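Local atomic coordinates of dTDP-4-dehydrorhamnose reductase (Yersinia enterocolitica, PDB entry 5U9C), a protein that probably catalyses the NADPH-dependent reduction of dTDP-4-dehydro-beta-L-rhamnose to dTDP-L-rhamnose, the last step in making this activated sugar. Residues M4-L9 with T28-I33; G98-Y103 with T146-I151; V186-G191 with V245-F250; T214-S219 with E260-I265. One frame throughout, in Å; residues are numbered along the deposited sequence. Where two conformers were deposited one is given.

Interaction 1 (M4-L9 with T28-I33)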
loop_
_atom_site.group_PDB
_atom_site.type_symbol
_atom_site.label_atom_id
_atom_site.label_comp_id
_atom_site.label_asym_id
_atom_site.label_seq_id
_atom_site.Cartn_x
_atom_site.Cartn_y
_atom_site.Cartn_z
HETATM N N MSE D 4 28.161 25.335 43.425
HETATM C CA MSE D 4 28.116 25.642 41.995
HETATM C C MSE D 4 26.685 25.442 41.497
HETATM O O MSE D 4 25.988 24.503 41.902
HETATM C CB MSE D 4 29.129 24.741 41.276
HETATM C CG MSE D 4 29.579 25.303 39.921
HETATM SE SE MSE D 4 30.145 23.828 38.712
HETATM C CE MSE D 4 30.415 24.791 37.003
ATOM N N LYS D 5 26.216 26.362 40.663
ATOM C CA LYS D 5 24.863 26.270 40.098
ATOM C C LYS D 5 24.803 25.186 39.033
ATOM O O LYS D 5 25.781 24.956 38.345
ATOM C CB LYS D 5 24.472 27.603 39.458
ATOM C CG LYS D 5 24.366 28.766 40.437
ATOM C CD LYS D 5 24.205 30.085 39.691
ATOM C CE LYS D 5 23.747 31.214 40.605
ATOM N NZ LYS D 5 22.353 30.997 41.099
ATOM N N ARG D 6 23.660 24.509 38.929
ATOM C CA ARG D 6 23.442 23.494 37.884
ATOM C C ARG D 6 23.459 24.235 36.528
ATOM O O ARG D 6 22.886 25.327 36.410
ATOM C CB ARG D 6 22.080 22.844 38.022
ATOM C CG ARG D 6 21.724 22.190 39.352
ATOM C CD ARG D 6 20.233 21.835 39.295
ATOM N NE ARG D 6 19.629 21.440 40.567
ATOM C CZ ARG D 6 19.663 20.214 41.090
ATOM N NH1 ARG D 6 19.060 19.978 42.254
ATOM N NH2 ARG D 6 20.306 19.224 40.475
ATOM N N LYS D 7 24.094 23.642 35.519
ATOM C CA LYS D 7 24.237 24.296 34.226
ATOM C C LYS D 7 23.319 23.681 33.148
ATOM O O LYS D 7 23.237 22.443 33.009
ATOM C CB LYS D 7 25.718 24.259 33.784
ATOM C CG LYS D 7 25.966 24.942 32.448
ATOM C CD LYS D 7 27.379 24.760 31.877
ATOM C CE LYS D 7 28.443 25.600 32.564
ATOM N NZ LYS D 7 29.743 25.535 31.812
ATOM N N ILE D 8 22.628 24.566 32.432
ATOM C CA ILE D 8 21.763 24.238 31.296
ATOM C C ILE D 8 22.404 24.804 30.026
ATOM O O ILE D 8 22.731 25.998 29.955
ATOM C CB ILE D 8 20.371 24.886 31.416
ATOM C CG1 ILE D 8 19.594 24.249 32.558
ATOM C CG2 ILE D 8 19.593 24.704 30.116
ATOM C CD1 ILE D 8 18.313 24.969 32.921
ATOM N N LEU D 9 22.583 23.957 29.030
ATOM C CA LEU D 9 23.118 24.373 27.739
ATOM C C LEU D 9 21.972 24.250 26.711
ATOM O O LEU D 9 21.376 23.175 26.561
ATOM C CB LEU D 9 24.330 23.525 27.389
ATOM C CG LEU D 9 25.091 23.908 26.119
ATOM C CD1 LEU D 9 26.547 23.447 26.185
ATOM C CD2 LEU D 9 24.413 23.361 24.868
ATOM N N THR D 28 15.108 31.132 37.800
ATOM C CA THR D 28 15.479 29.843 38.399
ATOM C C THR D 28 16.897 29.903 38.957
ATOM O O THR D 28 17.572 30.919 38.815
ATOM C CB THR D 28 15.396 28.687 37.380
ATOM O OG1 THR D 28 16.439 28.808 36.398
ATOM C CG2 THR D 28 14.027 28.655 36.706
ATOM N N ASP D 29 17.317 28.804 39.595
ATOM C CA ASP D 29 18.666 28.648 40.154
ATOM C C ASP D 29 19.711 28.251 39.079
ATOM O O ASP D 29 20.894 28.150 39.367
ATOM C CB ASP D 29 18.686 27.519 41.205
ATOM C CG ASP D 29 17.796 27.785 42.397
ATOM O OD1 ASP D 29 17.374 28.944 42.594
ATOM O OD2 ASP D 29 17.542 26.820 43.158
ATOM N N TYR D 30 19.268 28.015 37.854
ATOM C CA TYR D 30 20.175 27.545 36.799
ATOM C C TYR D 30 21.116 28.582 36.154
ATOM O O TYR D 30 20.778 29.741 36.032
ATOM C CB TYR D 30 19.344 26.849 35.709
ATOM C CG TYR D 30 18.858 25.468 36.107
ATOM C CD1 TYR D 30 19.663 24.371 35.885
ATOM C CD2 TYR D 30 17.611 25.253 36.687
ATOM C CE1 TYR D 30 19.261 23.101 36.219
ATOM C CE2 TYR D 30 17.204 23.967 37.048
ATOM C CZ TYR D 30 18.040 22.899 36.805
ATOM O OH TYR D 30 17.707 21.588 37.116
ATOM N N ASN D 31 22.313 28.133 35.777
ATOM C CA ASN D 31 23.276 28.927 35.013
ATOM C C ASN D 31 23.013 28.495 33.555
ATOM O O ASN D 31 23.206 27.320 33.217
ATOM C CB ASN D 31 24.709 28.583 35.415
ATOM C CG ASN D 31 25.752 29.153 34.447
ATOM O OD1 ASN D 31 25.580 30.244 33.895
ATOM N ND2 ASN D 31 26.845 28.407 34.239
ATOM N N VAL D 32 22.603 29.425 32.697
ATOM C CA VAL D 32 22.205 29.085 31.320
ATOM C C VAL D 32 23.211 29.515 30.258
ATOM O O VAL D 32 23.580 30.676 30.186
ATOM C CB VAL D 32 20.846 29.732 30.977
ATOM C CG1 VAL D 32 20.335 29.243 29.631
ATOM C CG2 VAL D 32 19.812 29.430 32.055
ATOM N N ILE D 33 23.630 28.571 29.431
ATOM C CA ILE D 33 24.555 28.831 28.321
ATOM C C ILE D 33 23.723 28.734 27.043
ATOM O O ILE D 33 23.204 27.657 26.688
ATOM C CB ILE D 33 25.698 27.776 28.262
ATOM C CG1 ILE D 33 26.423 27.683 29.598
ATOM C CG2 ILE D 33 26.692 28.098 27.139
ATOM C CD1 ILE D 33 27.042 28.978 30.053
HETATM O O HOH W 1 27.294 26.431 36.608
HETATM O O HOH W 2 21.493 25.681 40.388
#
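Three backbone hydrogen bonds tie residues 4-9 to residues 28-33. Asn31 N donates to Arg6 O at 2.9 Å, Asn31 O in turn accepts from Ile8 N, and Ile33 N reaches Ile8 O at 2.8 Å in an almost straight bond (175° at the hydrogen). Asn31 and Ile8 thus each use both a donor and an acceptor, the ladder expected of parallel strands. Ahead of the strands, water takes over: one molecule accepts from Arg6 N and donates to Asp29 O, while another links Lys5 O with the amide ND2 of Asn31. The pairing closes the beta-alpha-beta unit formed by strand 7-11, helix 16-25 and strand 31-34, the opening unit of a Rossmann-type fold, with 31-34 at the margin of the six-stranded sheet within this chain. Side chains then sort by face. Beside helix 16-25, Ile8 turns CG1 away from its carbonyl carbon (chi1 -69°), which carries CD1 over one face of the Tyr30 ring, off-centre and 3.6 Å from the centroid: a close CH-pi contact. The same ring is met obliquely by Arg6, whose CB comes within 3.4 Å of Tyr30 CE1 and whose CD lies 3.3 Å from Tyr30 OH; that hydroxyl also has a weak hydrogen bond to Arg210. On the face of Lys7, Asn31 and Ile33, Lys7 and Asn31 run side by side, with Lys7 CE 3.6 Å from Asn31 ND2. Lys7 CD packs on Ile33 CG1 at 3.8 Å, and NZ goes on to a salt bridge with Glu55 of helix 48-55.

Interaction 2 (G98-Y103 with T146-I151)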
loop_
_atom_site.group_PDB
_atom_site.type_symbol
_atom_site.label_atom_id
_atom_site.label_comp_id
_atom_site.label_asym_id
_atom_site.label_seq_id
_atom_site.Cartn_x
_atom_site.Cartn_y
_atom_site.Cartn_z
ATOM N N GLY D 98 27.190 12.882 31.168
ATOM C CA GLY D 98 26.061 12.507 32.044
ATOM C C GLY D 98 24.900 13.496 32.127
ATOM O O GLY D 98 24.137 13.491 33.096
ATOM N N ALA D 99 24.739 14.320 31.099
ATOM C CA ALA D 99 23.685 15.310 31.097
ATOM C C ALA D 99 22.349 14.726 30.659
ATOM O O ALA D 99 22.291 13.854 29.770
ATOM C CB ALA D 99 24.067 16.459 30.165
ATOM N N TRP D 100 21.277 15.215 31.278
ATOM C CA TRP D 100 19.907 14.874 30.868
ATOM C C TRP D 100 19.660 15.683 29.594
ATOM O O TRP D 100 19.899 16.889 29.574
ATOM C CB TRP D 100 18.934 15.252 31.972
ATOM C CG TRP D 100 17.459 15.100 31.695
ATOM C CD1 TRP D 100 16.679 13.992 31.931
ATOM C CD2 TRP D 100 16.568 16.127 31.255
ATOM N NE1 TRP D 100 15.366 14.268 31.624
ATOM C CE2 TRP D 100 15.270 15.571 31.218
ATOM C CE3 TRP D 100 16.742 17.463 30.865
ATOM C CZ2 TRP D 100 14.156 16.306 30.813
ATOM C CZ3 TRP D 100 15.639 18.186 30.467
ATOM C CH2 TRP D 100 14.357 17.604 30.445
ATOM N N LEU D 101 19.216 15.011 28.530
ATOM C CA LEU D 101 19.031 15.628 27.226
ATOM C C LEU D 101 17.590 15.683 26.772
ATOM O O LEU D 101 16.908 14.656 26.698
ATOM C CB LEU D 101 19.836 14.846 26.186
ATOM C CG LEU D 101 19.690 15.209 24.705
ATOM C CD1 LEU D 101 20.086 16.647 24.428
ATOM C CD2 LEU D 101 20.557 14.289 23.874
ATOM N N LEU D 102 17.147 16.876 26.411
ATOM C CA LEU D 102 15.807 17.082 25.900
ATOM C C LEU D 102 15.944 17.365 24.424
ATOM O O LEU D 102 16.693 18.254 24.033
ATOM C CB LEU D 102 15.100 18.231 26.630
ATOM C CG LEU D 102 13.746 18.739 26.096
ATOM C CD1 LEU D 102 12.780 17.649 25.760
ATOM C CD2 LEU D 102 13.093 19.684 27.093
ATOM N N TYR D 103 15.260 16.578 23.612
ATOM C CA TYR D 103 15.273 16.733 22.154
ATOM C C TYR D 103 13.869 17.081 21.687
ATOM O O TYR D 103 12.922 16.352 21.960
ATOM C CB TYR D 103 15.758 15.439 21.462
ATOM C CG TYR D 103 15.758 15.461 19.939
ATOM C CD1 TYR D 103 16.436 16.455 19.237
ATOM C CD2 TYR D 103 15.170 14.433 19.194
ATOM C CE1 TYR D 103 16.474 16.469 17.849
ATOM C CE2 TYR D 103 15.211 14.437 17.800
ATOM C CZ TYR D 103 15.873 15.454 17.140
ATOM O OH TYR D 103 15.947 15.476 15.777
ATOM N N THR D 146 19.875 6.501 26.846
ATOM C CA THR D 146 18.700 5.654 27.141
ATOM C C THR D 146 17.880 5.968 28.392
ATOM O O THR D 146 16.663 6.096 28.298
ATOM C CB THR D 146 19.069 4.155 27.154
ATOM O OG1 THR D 146 19.775 3.842 25.953
ATOM C CG2 THR D 146 17.808 3.286 27.223
ATOM N N ASN D 147 18.513 6.098 29.543
ATOM C CA ASN D 147 17.734 6.310 30.764
ATOM C C ASN D 147 17.784 7.770 31.229
ATOM O O ASN D 147 17.404 8.083 32.361
ATOM C CB ASN D 147 18.267 5.377 31.869
ATOM C CG ASN D 147 17.235 5.074 32.944
ATOM O OD1 ASN D 147 16.044 4.932 32.659
ATOM N ND2 ASN D 147 17.700 4.907 34.192
ATOM N N ASN D 148 18.219 8.670 30.360
ATOM C CA ASN D 148 18.364 10.052 30.777
ATOM C C ASN D 148 18.103 11.026 29.626
ATOM O O ASN D 148 18.901 11.926 29.366
ATOM C CB ASN D 148 19.782 10.224 31.359
ATOM C CG ASN D 148 19.894 11.386 32.324
ATOM O OD1 ASN D 148 18.929 11.763 32.995
ATOM N ND2 ASN D 148 21.105 11.921 32.452
ATOM N N HIS D 149 16.992 10.823 28.914
ATOM C CA HIS D 149 16.606 11.728 27.839
ATOM C C HIS D 149 15.108 11.928 27.854
ATOM O O HIS D 149 14.355 11.107 28.433
ATOM C CB HIS D 149 16.984 11.176 26.472
ATOM C CG HIS D 149 16.165 9.991 26.061
ATOM N ND1 HIS D 149 16.522 8.694 26.367
ATOM C CD2 HIS D 149 14.991 9.911 25.388
ATOM C CE1 HIS D 149 15.604 7.865 25.894
ATOM N NE2 HIS D 149 14.659 8.577 25.310
ATOM N N LEU D 150 14.688 13.003 27.200
ATOM C CA LEU D 150 13.275 13.289 26.994
ATOM C C LEU D 150 13.109 13.772 25.552
ATOM O O LEU D 150 13.770 14.735 25.121
ATOM C CB LEU D 150 12.746 14.331 27.970
ATOM C CG LEU D 150 11.263 14.704 27.793
ATOM C CD1 LEU D 150 10.352 13.486 27.878
ATOM C CD2 LEU D 150 10.821 15.749 28.802
ATOM N N ILE D 151 12.252 13.088 24.807
ATOM C CA ILE D 151 11.948 13.450 23.425
ATOM C C ILE D 151 10.505 13.902 23.417
ATOM O O ILE D 151 9.606 13.151 23.853
ATOM C CB ILE D 151 12.140 12.255 22.487
ATOM C CG1 ILE D 151 13.635 11.948 22.367
ATOM C CG2 ILE D 151 11.536 12.540 21.109
ATOM C CD1 ILE D 151 13.937 10.590 21.765
HETATM O O HOH W 3 21.467 13.422 34.720
HETATM O O HOH W 4 23.086 10.938 30.237
#
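With CG anti to the backbone N in both Trp100 (chi1 174°) and Leu150 (chi1 179°), the two side chains leave neighbouring strands side by side and pointing the same way, which sets CZ2 of the indole 3.7 Å from Leu150 CB. Leu102 takes a similar first torsion, and its CD1 settles 3.9 Å from Leu150 CG. The Asn148 side chain crosses that of Trp100 at about a right angle, its amide plane turned 62° from the indole: OD1 lies at the indole edge, in plane, 3.3 Å from Trp100 CD1, while two waters link ND2 to Gly98 O and Ala99 O. A parallel ladder, Leu101 N to Asn148 O (3.2 Å), Leu150 N to Leu101 O and Tyr103 N to Leu150 O (both 2.8 Å), joins strands 100-106 and 149-154 inside the Rossmann-type sheet. On the other face, Tyr103 CB meets Ile151 CG1 at 4.2 Å. Helix 196-209 covers Trp100, Leu102 and Leu150, helix 129-144 Tyr103, His149 and Ile151. Trp100 NE1 donates to His211 O and His149 ND1 bonds to Cys145 O: a largely apolar seam in which the indole N-H, one imidazole nitrogen and the Asn148 amide nitrogen each have a polar partner.

Interaction 3 (V186-G191 with V245-F250)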
loop_
_atom_site.group_PDB
_atom_site.type_symbol
_atom_site.label_atom_id
_atom_site.label_comp_id
_atom_site.label_asym_id
_atom_site.label_seq_id
_atom_site.Cartn_x
_atom_site.Cartn_y
_atom_site.Cartn_z
ATOM N N VAL D 186 -5.438 25.979 3.215
ATOM C CA VAL D 186 -5.526 24.585 2.828
ATOM C C VAL D 186 -6.481 23.808 3.744
ATOM O O VAL D 186 -6.334 23.827 4.965
ATOM C CB VAL D 186 -4.121 23.950 2.794
ATOM C CG1 VAL D 186 -4.189 22.469 2.481
ATOM C CG2 VAL D 186 -3.252 24.668 1.764
ATOM N N SER D 187 -7.463 23.143 3.138
ATOM C CA SER D 187 -8.456 22.377 3.875
ATOM C C SER D 187 -8.241 20.855 3.900
ATOM O O SER D 187 -8.885 20.163 4.689
ATOM C CB SER D 187 -9.840 22.639 3.286
ATOM O OG SER D 187 -9.915 22.174 1.954
ATOM N N ASP D 188 -7.332 20.347 3.075
ATOM C CA ASP D 188 -7.170 18.891 2.920
ATOM C C ASP D 188 -5.873 18.268 3.458
ATOM O O ASP D 188 -5.461 17.214 2.984
ATOM C CB ASP D 188 -7.411 18.502 1.445
ATOM C CG ASP D 188 -6.372 19.086 0.488
ATOM O OD1 ASP D 188 -5.384 19.698 0.950
ATOM O OD2 ASP D 188 -6.528 18.892 -0.744
ATOM N N ARG D 189 -5.250 18.937 4.423
ATOM C CA ARG D 189 -4.077 18.430 5.151
ATOM C C ARG D 189 -4.373 18.768 6.626
ATOM O O ARG D 189 -4.665 19.916 6.954
ATOM C CB ARG D 189 -2.766 19.062 4.688
ATOM C CG ARG D 189 -2.402 18.774 3.233
ATOM C CD ARG D 189 -2.061 17.302 2.981
ATOM N NE ARG D 189 -1.706 16.993 1.587
ATOM C CZ ARG D 189 -2.560 16.632 0.623
ATOM N NH1 ARG D 189 -3.882 16.551 0.837
ATOM N NH2 ARG D 189 -2.087 16.376 -0.594
ATOM N N LEU D 190 -4.346 17.759 7.491
ATOM C CA LEU D 190 -4.681 17.938 8.895
ATOM C C LEU D 190 -3.461 17.812 9.810
ATOM O O LEU D 190 -2.452 17.184 9.454
ATOM C CB LEU D 190 -5.718 16.895 9.305
ATOM C CG LEU D 190 -6.992 16.793 8.451
ATOM C CD1 LEU D 190 -7.822 15.572 8.833
ATOM C CD2 LEU D 190 -7.790 18.058 8.604
ATOM N N GLY D 191 -3.595 18.378 11.004
ATOM C CA GLY D 191 -2.532 18.355 12.012
ATOM C C GLY D 191 -3.079 18.771 13.359
ATOM O O GLY D 191 -4.286 18.885 13.531
ATOM N N VAL D 245 -9.085 25.794 0.307
ATOM C CA VAL D 245 -8.505 25.336 -0.941
ATOM C C VAL D 245 -7.785 24.008 -0.766
ATOM O O VAL D 245 -7.337 23.675 0.329
ATOM C CB VAL D 245 -7.521 26.363 -1.533
ATOM C CG1 VAL D 245 -8.241 27.668 -1.810
ATOM C CG2 VAL D 245 -6.313 26.598 -0.621
ATOM N N HIS D 246 -7.665 23.266 -1.857
ATOM C CA HIS D 246 -6.909 22.013 -1.875
ATOM C C HIS D 246 -5.418 22.324 -1.943
ATOM O O HIS D 246 -5.015 23.393 -2.432
ATOM C CB HIS D 246 -7.339 21.127 -3.061
ATOM C CG HIS D 246 -8.709 20.551 -2.895
ATOM N ND1 HIS D 246 -8.977 19.543 -1.990
ATOM C CD2 HIS D 246 -9.887 20.860 -3.473
ATOM C CE1 HIS D 246 -10.262 19.237 -2.048
ATOM N NE2 HIS D 246 -10.836 20.019 -2.939
ATOM N N SER D 247 -4.599 21.396 -1.461
ATOM C CA SER D 247 -3.148 21.596 -1.417
ATOM C C SER D 247 -2.494 21.808 -2.778
ATOM O O SER D 247 -1.412 22.391 -2.850
ATOM C CB SER D 247 -2.470 20.453 -0.650
ATOM O OG SER D 247 -2.837 19.212 -1.197
ATOM N N SER D 248 -3.148 21.357 -3.849
ATOM C CA SER D 248 -2.652 21.574 -5.196
ATOM C C SER D 248 -2.504 23.048 -5.598
ATOM O O SER D 248 -1.716 23.360 -6.480
ATOM C CB SER D 248 -3.598 20.942 -6.218
ATOM O OG SER D 248 -4.886 21.507 -6.105
ATOM N N VAL D 249 -3.274 23.954 -4.993
ATOM C CA VAL D 249 -3.150 25.367 -5.401
ATOM C C VAL D 249 -1.844 25.993 -4.882
ATOM O O VAL D 249 -1.386 26.980 -5.442
ATOM C CB VAL D 249 -4.387 26.236 -5.061
ATOM C CG1 VAL D 249 -5.637 25.619 -5.672
ATOM C CG2 VAL D 249 -4.543 26.439 -3.565
ATOM N N PHE D 250 -1.236 25.401 -3.847
ATOM C CA PHE D 250 0.066 25.876 -3.339
ATOM C C PHE D 250 1.101 24.766 -3.486
ATOM O O PHE D 250 1.356 24.041 -2.550
ATOM C CB PHE D 250 -0.039 26.284 -1.863
ATOM C CG PHE D 250 -0.986 27.416 -1.625
ATOM C CD1 PHE D 250 -0.748 28.653 -2.193
ATOM C CD2 PHE D 250 -2.090 27.260 -0.802
ATOM C CE1 PHE D 250 -1.616 29.724 -1.975
ATOM C CE2 PHE D 250 -2.951 28.323 -0.560
ATOM C CZ PHE D 250 -2.716 29.556 -1.154
HETATM O O HOH W 5 -4.815 18.832 -3.634
HETATM O O HOH W 6 0.141 18.443 0.348
#
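Asp188 reaches across to His246 and Ser247, and its side chain can be followed outward from CB. With chi1 at 65°, CG sits between the backbone N and the carbonyl carbon, directing the carboxylate at the other segment. CB lies 3.9 Å from His246 ND1, and CG is 3.5 Å from Ser247 N. At the tip the oxygens divide the work. OD2 accepts from His246 ND1 at 2.8 Å; it lies in the plane of the imidazole, yet the donor stands 42° out of the carboxylate plane, the two planes being 51° apart. Ser247 N, at the start of the short 3-10 turn 247-249, adds weak hydrogen bonds to both OD1 (3.1 Å) and OD2 (3.2 Å). Within its own segment, Arg189 NH1 is near OD1, in a salt bridge of charges alone, and gives its hydrogen bond to Asp188 O at 2.7 Å. Over one face of that guanidinium rests Ser247 OG. The clustered donors would be expected to favour an ionised carboxylate. Alongside, Ser187 N bonds to Val245 O, while Val186 CG2 meets the edge of the Phe250 ring, 3.8 Å from CD2. His246 is also bonded through NE2 to Glu263 of the third subunit, so the contact reaches an interface. Arg189 touches Arg256, a residue seen to bind (R)-malate, though none is bound to this chain. The contact begins at the ends of strands 182-186 and 241-245, whose last residues, Val186 and Val245, form a parallel bridge; from there one segment leads to strand 190-195 and the other enters the loop before strand 261-262.

Interaction 4 (T214-S219 with E260-I265)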
loop_
_atom_site.group_PDB
_atom_site.type_symbol
_atom_site.label_atom_id
_atom_site.label_comp_id
_atom_site.label_asym_id
_atom_site.label_seq_id
_atom_site.Cartn_x
_atom_site.Cartn_y
_atom_site.Cartn_z
ATOM N N THR D 214 9.479 9.397 25.812
ATOM C CA THR D 214 8.955 10.070 24.620
ATOM C C THR D 214 7.520 10.517 24.887
ATOM O O THR D 214 6.696 9.729 25.376
ATOM C CB THR D 214 9.038 9.158 23.376
ATOM O OG1 THR D 214 10.421 8.950 23.025
ATOM C CG2 THR D 214 8.340 9.800 22.152
ATOM N N LEU D 215 7.228 11.773 24.563
ATOM C CA LEU D 215 5.899 12.343 24.738
ATOM C C LEU D 215 5.472 13.149 23.530
ATOM O O LEU D 215 6.298 13.683 22.803
ATOM C CB LEU D 215 5.882 13.282 25.941
ATOM C CG LEU D 215 5.943 12.679 27.332
ATOM C CD1 LEU D 215 6.258 13.751 28.359
ATOM C CD2 LEU D 215 4.624 11.982 27.651
ATOM N N HIS D 216 4.166 13.207 23.326
ATOM C CA HIS D 216 3.549 14.043 22.310
ATOM C C HIS D 216 2.952 15.208 23.085
ATOM O O HIS D 216 2.207 14.988 24.036
ATOM C CB HIS D 216 2.420 13.273 21.648
ATOM C CG HIS D 216 2.889 12.215 20.714
ATOM N ND1 HIS D 216 2.027 11.529 19.887
ATOM C CD2 HIS D 216 4.138 11.811 20.383
ATOM C CE1 HIS D 216 2.722 10.689 19.140
ATOM N NE2 HIS D 216 4.002 10.828 19.430
ATOM N N PHE D 217 3.255 16.438 22.676
ATOM C CA PHE D 217 2.729 17.611 23.361
ATOM C C PHE D 217 1.990 18.493 22.351
ATOM O O PHE D 217 2.608 19.194 21.524
ATOM C CB PHE D 217 3.839 18.389 24.101
ATOM C CG PHE D 217 3.299 19.458 25.036
ATOM C CD1 PHE D 217 2.905 20.690 24.540
ATOM C CD2 PHE D 217 3.154 19.221 26.392
ATOM C CE1 PHE D 217 2.391 21.662 25.368
ATOM C CE2 PHE D 217 2.644 20.202 27.231
ATOM C CZ PHE D 217 2.264 21.424 26.715
ATOM N N ALA D 218 0.659 18.439 22.415
ATOM C CA ALA D 218 -0.190 19.205 21.500
ATOM C C ALA D 218 -1.600 19.386 22.032
ATOM O O ALA D 218 -2.099 18.550 22.809
ATOM C CB ALA D 218 -0.259 18.500 20.148
ATOM N N SER D 219 -2.246 20.463 21.588
ATOM C CA SER D 219 -3.630 20.714 21.943
ATOM C C SER D 219 -4.498 19.602 21.340
ATOM O O SER D 219 -4.147 19.006 20.312
ATOM C CB SER D 219 -4.085 22.078 21.417
ATOM O OG SER D 219 -3.293 23.128 21.930
ATOM N N GLU D 260 -0.995 14.732 10.070
ATOM C CA GLU D 260 0.132 14.570 10.992
ATOM C C GLU D 260 -0.356 14.872 12.415
ATOM O O GLU D 260 0.420 15.215 13.303
ATOM C CB GLU D 260 1.345 15.382 10.609
ATOM C CG GLU D 260 1.130 16.874 10.489
ATOM C CD GLU D 260 2.450 17.622 10.354
ATOM O OE1 GLU D 260 2.553 18.451 9.438
ATOM O OE2 GLU D 260 3.403 17.351 11.152
ATOM N N GLY D 261 -1.655 14.709 12.631
ATOM C CA GLY D 261 -2.212 14.903 13.947
ATOM C C GLY D 261 -1.551 13.985 14.979
ATOM O O GLY D 261 -1.229 12.826 14.686
ATOM N N ILE D 262 -1.291 14.531 16.162
ATOM C CA ILE D 262 -0.741 13.757 17.276
ATOM C C ILE D 262 -1.569 13.932 18.548
ATOM O O ILE D 262 -2.163 14.992 18.778
ATOM C CB ILE D 262 0.718 14.100 17.588
ATOM C CG1 ILE D 262 0.934 15.609 17.681
ATOM C CG2 ILE D 262 1.644 13.516 16.524
ATOM C CD1 ILE D 262 2.277 15.965 18.297
ATOM N N GLU D 263 -1.654 12.862 19.323
ATOM C CA GLU D 263 -2.309 12.877 20.626
ATOM C C GLU D 263 -1.424 12.091 21.590
ATOM O O GLU D 263 -0.488 11.381 21.159
ATOM C CB GLU D 263 -3.741 12.337 20.556
ATOM C CG GLU D 263 -3.872 10.878 20.239
ATOM C CD GLU D 263 -5.293 10.519 19.836
ATOM O OE1 GLU D 263 -5.788 11.051 18.837
ATOM O OE2 GLU D 263 -5.903 9.677 20.498
ATOM N N SER D 264 -1.644 12.283 22.885
ATOM C CA SER D 264 -0.831 11.602 23.888
ATOM C C SER D 264 -1.642 10.659 24.720
ATOM O O SER D 264 -2.770 10.970 25.115
ATOM C CB SER D 264 -0.158 12.602 24.825
ATOM O OG SER D 264 0.664 11.936 25.790
ATOM N N ILE D 265 -1.060 9.500 24.983
ATOM C CA ILE D 265 -1.651 8.536 25.914
ATOM C C ILE D 265 -0.901 8.573 27.241
ATOM O O ILE D 265 -1.264 7.861 28.159
ATOM C CB ILE D 265 -1.598 7.106 25.375
ATOM C CG1 ILE D 265 -0.168 6.737 24.944
ATOM C CG2 ILE D 265 -2.554 6.994 24.205
ATOM C CD1 ILE D 265 0.030 5.265 24.625
HETATM O O HOH W 7 -3.592 16.329 20.559
#
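The backbones of residues 214-219 and 260-265 approach most closely at His216 and Ser264, whose CA atoms are 5.3 Å apart, and no direct backbone hydrogen bond joins them. A side chain does so instead: His216 ND1 donates to Glu263 O at 2.8 Å. The bond is bent, 135° at the hydrogen, and the oxygen lies 25° out of the imidazole plane. His216 reaches it with CG anti to its carbonyl carbon (chi1 -74°), a torsion that swings the ring beside its backbone N and over the second segment. Ile262 crosses this ring obliquely. Its CB is 3.7 Å from His216 ND1, and its CG2 makes an off-centre CH-pi contact 4.3 Å from the ring centroid. The contact joins the last strand of the six-stranded parallel sheet within this chain, 213-217, to strand 261-262, a weakly bonded element of a separate two-stranded sheet with strand 117-118; Glu120, just after that partner strand, accepts a hydrogen bond from His216 N and is bonded to Ser264 OG, so one carboxylate meets both segments. Ile262 sends its other branch toward Ala218, whose CB touches both CG1 and CD1 at 4.0 Å. Ser264 CB lies 3.5 Å from His216 O. Farther along the segments, a water lies 2.7 Å from Ser219 O and 2.6 Å from Ile262 O and may donate to both, though other acceptors compete for its protons. The carboxylate of Glu263 turns to Ser117 and to His246 of the third subunit.

How the interactions relate
Interactions 1, 2 and 4 share the six-stranded parallel sheet, whereas interaction 3 lies beyond it. Interaction 1 joins the strand 31-34 margin to strand 7-11; interaction 2, with its centre 16 Å away, pairs 100-106 with 149-154; interaction 4 engages the opposite margin, 213-217. The last two touch where Ile151 O meets Leu215 N, probably in a hydrogen bond. Along the chain, interactions 1 and 2 close in turn before 3 and 4, whose segments alternate. Leu190 O and Glu260 N, probably hydrogen-bonded, connect these two, so the crossed pair links the Rossmann-type core to the region near the malate-binding residues; the centres of interactions 1 and 3 are about 44 Å apart.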